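PDB 6CT6: lactate dehydrogenase from Eimeria maxima, which probably catalyses the reversible, NADH-dependent reduction of pyruvate to lactate. Local coordinates for residues 132-136 with 316-320; 269-275 with 296-301. One frame throughout, in Å; residues are numbered along the deposited sequence.

Interaction 1: 132-136 with 316-320; sequences NPLDV and VLEMQ. With NAI (1,4-dihydronicotinamide adenine dinucleotide), chain D.
The start of helix 134-145, just after the pocket residue Asn-132 of the nucleotide-binding domain, rests on the long C-terminal helix 303-328 through Pro-133 and Val-136, which close on Met-319. The sulfur makes the nearest approach, with Pro-133 CB 3.5 Å from Met-319 SD, and the methionine chain bends at its last torsion (chi3 -71°), turning CE back toward Val-136. Met-319 CB lies 3.7 Å from Val-136 CG1, the methyl anti to the carbonyl carbon. That same methyl also reaches Val-316, with Val-136 CG1 to Val-316 CG1 at 4.2 Å. Asp-135 meets Val-316 CG2 through its CB; its carboxylate is engaged by Ser-268 OG and by the backbone N of His-187. No hydrogen bond joins the two segments. In this Rossmann-type domain, Pro-133 follows a cis peptide bond and occupies the N-cap position, while Asn-132 faces the cofactor. The Asn-132 backbone N donates to NAI O3D at 3.3 Å (167°), and Asn-132 ND2 to NAI O2D at 3.2 Å, both hydroxyl oxygens of the ribose that carries the nicotinamide. Asn-132 ND2 also donates to the bound oxamate.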
loop_
_atom_site.group_PDB
_atom_site.type_symbol
_atom_site.label_atom_id
_atom_site.label_comp_id
_atom_site.label_asym_id
_atom_site.label_seq_id
_atom_site.Cartn_x
_atom_site.Cartn_y
_atom_site.Cartn_z
ATOM N N ASN B 132 -17.063 5.632 7.926
ATOM C CA ASN B 132 -17.841 5.275 9.121
ATOM C C ASN B 132 -18.672 6.441 9.671
ATOM O O ASN B 132 -18.348 7.603 9.418
ATOM C CB ASN B 132 -16.908 4.778 10.227
ATOM C CG ASN B 132 -16.581 3.306 10.103
ATOM O OD1 ASN B 132 -17.433 2.495 9.740
ATOM N ND2 ASN B 132 -15.337 2.952 10.410
ATOM N N PRO B 133 -19.746 6.139 10.431
ATOM C CA PRO B 133 -20.338 4.818 10.674
ATOM C C PRO B 133 -20.958 4.249 9.407
ATOM O O PRO B 133 -21.871 4.830 8.819
ATOM C CB PRO B 133 -21.401 5.088 11.745
ATOM C CG PRO B 133 -21.687 6.532 11.646
ATOM C CD PRO B 133 -20.395 7.171 11.251
ATOM N N LEU B 134 -20.444 3.085 9.017
ATOM C CA LEU B 134 -20.602 2.595 7.652
ATOM C C LEU B 134 -22.069 2.526 7.242
ATOM O O LEU B 134 -22.450 3.006 6.167
ATOM C CB LEU B 134 -19.928 1.226 7.545
ATOM C CG LEU B 134 -19.653 0.581 6.187
ATOM C CD1 LEU B 134 -20.672 -0.509 5.927
ATOM C CD2 LEU B 134 -19.633 1.594 5.049
ATOM N N ASP B 135 -22.914 1.955 8.098
ATOM C CA ASP B 135 -24.248 1.562 7.660
ATOM C C ASP B 135 -25.184 2.754 7.485
ATOM O O ASP B 135 -26.112 2.686 6.672
ATOM C CB ASP B 135 -24.828 0.547 8.642
ATOM C CG ASP B 135 -23.955 -0.689 8.773
ATOM O OD1 ASP B 135 -24.093 -1.607 7.934
ATOM O OD2 ASP B 135 -23.121 -0.733 9.701
ATOM N N VAL B 136 -24.969 3.850 8.218
ATOM C CA VAL B 136 -25.779 5.045 7.993
ATOM C C VAL B 136 -25.125 6.029 7.025
ATOM O O VAL B 136 -25.837 6.821 6.390
ATOM C CB VAL B 136 -26.120 5.764 9.313
ATOM C CG1 VAL B 136 -27.015 4.878 10.165
ATOM C CG2 VAL B 136 -24.869 6.167 10.082
ATOM N N VAL B 316 -28.186 0.541 14.352
ATOM C CA VAL B 316 -28.409 1.338 13.147
ATOM C C VAL B 316 -29.585 2.286 13.349
ATOM O O VAL B 316 -29.515 3.472 13.004
ATOM C CB VAL B 316 -28.628 0.422 11.928
ATOM C CG1 VAL B 316 -28.998 1.240 10.689
ATOM C CG2 VAL B 316 -27.381 -0.409 11.659
ATOM N N LEU B 317 -30.686 1.776 13.905
ATOM C CA LEU B 317 -31.858 2.616 14.132
ATOM C C LEU B 317 -31.547 3.745 15.104
ATOM O O LEU B 317 -31.993 4.882 14.912
ATOM C CB LEU B 317 -33.014 1.767 14.654
ATOM C CG LEU B 317 -33.560 0.715 13.690
ATOM C CD1 LEU B 317 -34.532 -0.196 14.415
ATOM C CD2 LEU B 317 -34.231 1.378 12.496
ATOM N N GLU B 318 -30.791 3.450 16.163
ATOM C CA GLU B 318 -30.373 4.498 17.087
ATOM C C GLU B 318 -29.621 5.602 16.353
ATOM O O GLU B 318 -29.787 6.788 16.661
ATOM C CB GLU B 318 -29.507 3.896 18.197
ATOM C CG GLU B 318 -29.419 4.747 19.456
ATOM C CD GLU B 318 -28.884 3.972 20.647
ATOM O OE1 GLU B 318 -28.447 2.816 20.458
ATOM O OE2 GLU B 318 -28.906 4.514 21.772
ATOM N N MET B 319 -28.797 5.232 15.368
ATOM C CA MET B 319 -28.047 6.231 14.614
ATOM C C MET B 319 -28.955 7.018 13.677
ATOM O O MET B 319 -28.759 8.225 13.487
ATOM C CB MET B 319 -26.919 5.561 13.827
ATOM C CG MET B 319 -25.731 5.128 14.681
ATOM S SD MET B 319 -24.305 4.566 13.719
ATOM C CE MET B 319 -24.887 2.994 13.085
ATOM N N GLN B 320 -29.951 6.358 13.081
ATOM C CA GLN B 320 -30.898 7.068 12.226
ATOM C C GLN B 320 -31.594 8.190 12.986
ATOM O O GLN B 320 -31.853 9.262 12.428
ATOM C CB GLN B 320 -31.941 6.103 11.665
ATOM C CG GLN B 320 -31.424 5.146 10.613
ATOM C CD GLN B 320 -32.550 4.388 9.937
ATOM O OE1 GLN B 320 -33.500 3.954 10.588
ATOM N NE2 GLN B 320 -32.460 4.244 8.622
HETATM P PA NAI D . -7.949 9.447 6.105
HETATM O O1A NAI D . -8.162 10.637 7.015
HETATM O O2A NAI D . -6.552 8.917 5.885
HETATM O O5B NAI D . -8.569 9.829 4.672
HETATM C C5B NAI D . -9.792 10.554 4.574
HETATM C C4B NAI D . -9.642 11.561 3.447
HETATM O O4B NAI D . -10.902 12.109 3.056
HETATM C C3B NAI D . -8.761 12.741 3.848
HETATM O O3B NAI D . -7.609 12.783 3.004
HETATM C C2B NAI D . -9.636 13.965 3.652
HETATM O O2B NAI D . -8.914 15.093 3.157
HETATM C C1B NAI D . -10.632 13.442 2.635
HETATM N N9A NAI D . -11.872 14.236 2.494
HETATM C C8A NAI D . -12.516 14.998 3.402
HETATM N N7A NAI D . -13.622 15.558 2.839
HETATM C C5A NAI D . -13.680 15.155 1.556
HETATM C C6A NAI D . -14.567 15.359 0.394
HETATM N N6A NAI D . -15.664 16.139 0.483
HETATM N N1A NAI D . -14.248 14.737 -0.765
HETATM C C2A NAI D . -13.161 13.951 -0.883
HETATM N N3A NAI D . -12.315 13.727 0.132
HETATM C C4A NAI D . -12.522 14.289 1.342
HETATM O O3 NAI D . -8.903 8.246 6.617
HETATM P PN NAI D . -8.784 6.696 6.170
HETATM O O1N NAI D . -7.812 6.002 7.093
HETATM O O2N NAI D . -8.587 6.629 4.674
HETATM O O5D NAI D . -10.263 6.170 6.532
HETATM C C5D NAI D . -11.380 6.706 5.831
HETATM C C4D NAI D . -12.701 6.227 6.415
HETATM O O4D NAI D . -12.811 4.799 6.350
HETATM C C3D NAI D . -12.832 6.611 7.881
HETATM O O3D NAI D . -14.153 7.104 8.112
HETATM C C2D NAI D . -12.607 5.312 8.620
HETATM O O2D NAI D . -13.235 5.276 9.902
HETATM C C1D NAI D . -13.223 4.331 7.637
HETATM N N1N NAI D . -12.889 2.913 7.827
HETATM C C2N NAI D . -13.868 2.059 7.524
HETATM C C3N NAI D . -13.721 0.694 7.631
HETATM C C7N NAI D . -14.900 -0.160 7.270
HETATM O O7N NAI D . -15.832 0.345 6.663
HETATM N N7N NAI D . -14.921 -1.438 7.627
HETATM C C4N NAI D . -12.424 0.086 8.095
HETATM C C5N NAI D . -11.430 1.113 8.396
HETATM C C6N NAI D . -11.694 2.474 8.243
#

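Interaction 2: 269-275 with 296-301; sequences CYLNGQY and IIELDL
Three direct hydrogen bonds join the segments, all of them made by Tyr-275: two through its OH with the backbone of 297-299 and one through its N with Glu-298. The phenol reaches into the chain and is gripped twice: Tyr-275 OH donates to Ile-297 O at 2.6 Å, and Leu-299 N donates to Tyr-275 OH at 2.9 Å (162°). Two bonds to backbone atoms on either side of Glu-298 should fix the ring's position. In the third, the side chain of Glu-298 reaches back to the backbone of Tyr-275. Glu-298, its CG anti to the backbone N and its chain extended beyond, carries OE2 to within 3.1 Å of Tyr-275 N; the bond is nearly straight (166°), although the amide approaches from above the carboxylate plane, 51° out of it.

The ring is framed by this loop as well. Ile-297 O lies in the ring plane at the edge, Glu-298 CG sits over one face and is offset toward the rim, and Leu-301 CD1 meets the edge near Tyr-275 CE1 at 4.3 Å.

Apolar contact continues at Ile-296, whose CG2 is 3.8 Å from Leu-271 CD2 and whose CD1 approaches Cys-269 CB at 4.4 Å.

Solvent adds a weaker link: one water donates to Ile-296 O and accepts a long, weak bond from Gln-274 NE2. The bend in the Gln-274 chain at chi2 brings OE1 back to accept from Asn-272 N at 3.0 Å, within its own turn.

Strand 263-272 pairs with 281-289, and 281-289 with 294-296, so the contact reaches across the middle strand, on which Tyr-275 rests at Val-284 and Pro-285. This geometry is that of a three-stranded antiparallel meander in the C-terminal domain, whose first connecting loop is bonded to the loop leaving its last strand.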
loop_
_atom_site.group_PDB
_atom_site.type_symbol
_atom_site.label_atom_id
_atom_site.label_comp_id
_atom_site.label_asym_id
_atom_site.label_seq_id
_atom_site.Cartn_x
_atom_site.Cartn_y
_atom_site.Cartn_z
ATOM N N CYS B 269 -26.038 -3.616 2.649
ATOM C CA CYS B 269 -26.982 -3.528 1.546
ATOM C C CYS B 269 -28.307 -2.952 2.021
ATOM O O CYS B 269 -28.720 -3.164 3.165
ATOM C CB CYS B 269 -27.249 -4.906 0.924
ATOM S SG CYS B 269 -25.836 -5.672 0.131
ATOM N N TYR B 270 -28.982 -2.240 1.120
ATOM C CA TYR B 270 -30.322 -1.740 1.403
ATOM C C TYR B 270 -31.303 -2.906 1.475
ATOM O O TYR B 270 -31.447 -3.667 0.513
ATOM C CB TYR B 270 -30.758 -0.748 0.329
ATOM C CG TYR B 270 -32.160 -0.228 0.538
ATOM C CD1 TYR B 270 -32.404 0.852 1.375
ATOM C CD2 TYR B 270 -33.240 -0.823 -0.098
ATOM C CE1 TYR B 270 -33.687 1.327 1.572
ATOM C CE2 TYR B 270 -34.526 -0.358 0.092
ATOM C CZ TYR B 270 -34.745 0.717 0.927
ATOM O OH TYR B 270 -36.028 1.178 1.113
ATOM N N LEU B 271 -31.982 -3.038 2.612
ATOM C CA LEU B 271 -32.939 -4.110 2.847
ATOM C C LEU B 271 -34.314 -3.524 3.133
ATOM O O LEU B 271 -34.436 -2.526 3.848
ATOM C CB LEU B 271 -32.509 -4.981 4.029
ATOM C CG LEU B 271 -31.107 -5.581 3.964
ATOM C CD1 LEU B 271 -30.764 -6.228 5.296
ATOM C CD2 LEU B 271 -31.011 -6.581 2.828
ATOM N N ASN B 272 -35.352 -4.150 2.573
ATOM C CA ASN B 272 -36.739 -3.818 2.915
ATOM C C ASN B 272 -37.501 -5.136 3.033
ATOM O O ASN B 272 -38.085 -5.620 2.061
ATOM C CB ASN B 272 -37.375 -2.888 1.889
ATOM C CG ASN B 272 -38.617 -2.204 2.425
ATOM O OD1 ASN B 272 -38.527 -1.256 3.206
ATOM N ND2 ASN B 272 -39.786 -2.686 2.016
ATOM N N GLY B 273 -37.486 -5.709 4.235
ATOM C CA GLY B 273 -38.110 -6.991 4.483
ATOM C C GLY B 273 -37.121 -8.012 5.003
ATOM O O GLY B 273 -37.315 -8.591 6.076
ATOM N N GLN B 274 -36.044 -8.228 4.252
ATOM C CA GLN B 274 -35.066 -9.243 4.615
ATOM C C GLN B 274 -34.487 -8.956 5.993
ATOM O O GLN B 274 -34.247 -7.802 6.357
ATOM C CB GLN B 274 -33.935 -9.296 3.584
ATOM C CG GLN B 274 -34.385 -9.411 2.133
ATOM C CD GLN B 274 -34.563 -8.061 1.467
ATOM O OE1 GLN B 274 -34.797 -7.051 2.133
ATOM N NE2 GLN B 274 -34.439 -8.033 0.143
ATOM N N TYR B 275 -34.261 -10.020 6.760
ATOM C CA TYR B 275 -33.597 -9.931 8.057
ATOM C C TYR B 275 -34.359 -9.050 9.040
ATOM O O TYR B 275 -33.772 -8.529 9.996
ATOM C CB TYR B 275 -32.162 -9.417 7.897
ATOM C CG TYR B 275 -31.262 -10.401 7.193
ATOM C CD1 TYR B 275 -30.571 -11.365 7.908
ATOM C CD2 TYR B 275 -31.112 -10.372 5.814
ATOM C CE1 TYR B 275 -29.751 -12.272 7.274
ATOM C CE2 TYR B 275 -30.292 -11.276 5.168
ATOM C CZ TYR B 275 -29.614 -12.224 5.905
ATOM O OH TYR B 275 -28.795 -13.129 5.272
ATOM N N ILE B 296 -29.386 -10.832 -2.785
ATOM C CA ILE B 296 -29.237 -10.764 -1.339
ATOM C C ILE B 296 -29.656 -12.113 -0.779
ATOM O O ILE B 296 -30.777 -12.575 -1.024
ATOM C CB ILE B 296 -30.068 -9.618 -0.736
ATOM C CG1 ILE B 296 -29.519 -8.272 -1.215
ATOM C CG2 ILE B 296 -30.039 -9.682 0.789
ATOM C CD1 ILE B 296 -30.480 -7.126 -1.042
ATOM N N ILE B 297 -28.758 -12.745 -0.037
ATOM C CA ILE B 297 -28.988 -14.078 0.502
ATOM C C ILE B 297 -29.513 -13.941 1.920
ATOM O O ILE B 297 -28.974 -13.171 2.726
ATOM C CB ILE B 297 -27.699 -14.921 0.458
ATOM C CG1 ILE B 297 -27.272 -15.122 -1.000
ATOM C CG2 ILE B 297 -27.915 -16.262 1.151
ATOM C CD1 ILE B 297 -25.882 -15.686 -1.163
ATOM N N GLU B 298 -30.564 -14.695 2.229
ATOM C CA GLU B 298 -31.253 -14.609 3.513
ATOM C C GLU B 298 -30.963 -15.883 4.301
ATOM O O GLU B 298 -31.531 -16.943 4.022
ATOM C CB GLU B 298 -32.748 -14.395 3.304
ATOM C CG GLU B 298 -33.484 -14.023 4.575
ATOM C CD GLU B 298 -34.714 -13.173 4.316
ATOM O OE1 GLU B 298 -35.140 -13.075 3.146
ATOM O OE2 GLU B 298 -35.250 -12.598 5.286
ATOM N N LEU B 299 -30.081 -15.766 5.290
ATOM C CA LEU B 299 -29.675 -16.909 6.092
ATOM C C LEU B 299 -30.833 -17.409 6.952
ATOM O O LEU B 299 -31.702 -16.642 7.375
ATOM C CB LEU B 299 -28.496 -16.530 6.990
ATOM C CG LEU B 299 -27.222 -16.042 6.292
ATOM C CD1 LEU B 299 -26.228 -15.500 7.311
ATOM C CD2 LEU B 299 -26.589 -17.157 5.485
ATOM N N ASP B 300 -30.835 -18.716 7.213
ATOM C CA ASP B 300 -31.843 -19.330 8.077
ATOM C C ASP B 300 -31.354 -19.286 9.526
ATOM O O ASP B 300 -31.044 -20.299 10.156
ATOM C CB ASP B 300 -32.141 -20.752 7.618
ATOM C CG ASP B 300 -33.300 -21.379 8.370
ATOM O OD1 ASP B 300 -34.109 -20.627 8.954
ATOM O OD2 ASP B 300 -33.406 -22.624 8.372
ATOM N N LEU B 301 -31.284 -18.063 10.048
ATOM C CA LEU B 301 -30.806 -17.845 11.405
ATOM C C LEU B 301 -31.751 -18.475 12.422
ATOM O O LEU B 301 -32.973 -18.496 12.247
ATOM C CB LEU B 301 -30.669 -16.347 11.694
ATOM C CG LEU B 301 -29.691 -15.539 10.833
ATOM C CD1 LEU B 301 -29.752 -14.056 11.183
ATOM C CD2 LEU B 301 -28.275 -16.062 11.007
HETATM O O HOH W 1 -33.398 -11.094 -0.862
#

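From the N terminus, the chain builds the first five parallel strands of the nucleotide-binding domain before reaching 132-136. Interaction 1 then stays open for 179 residues, until 316-320 returns on the C-terminal helix, tying the two family domains together. Interaction 2 lies wholly within that span: 269-275 is met by 296-301 after only 20 intervening residues, mostly strand, so the short loop nests in the long one without crossing it. The centres of interactions 1 and 2 are about 17 Å apart, and the two do not touch. They are connected indirectly: Ser-268, the partner of Asp-135, directly precedes Cys-269, and Tyr-275 and Leu-301 both rest on Leu-309 of helix 303-328.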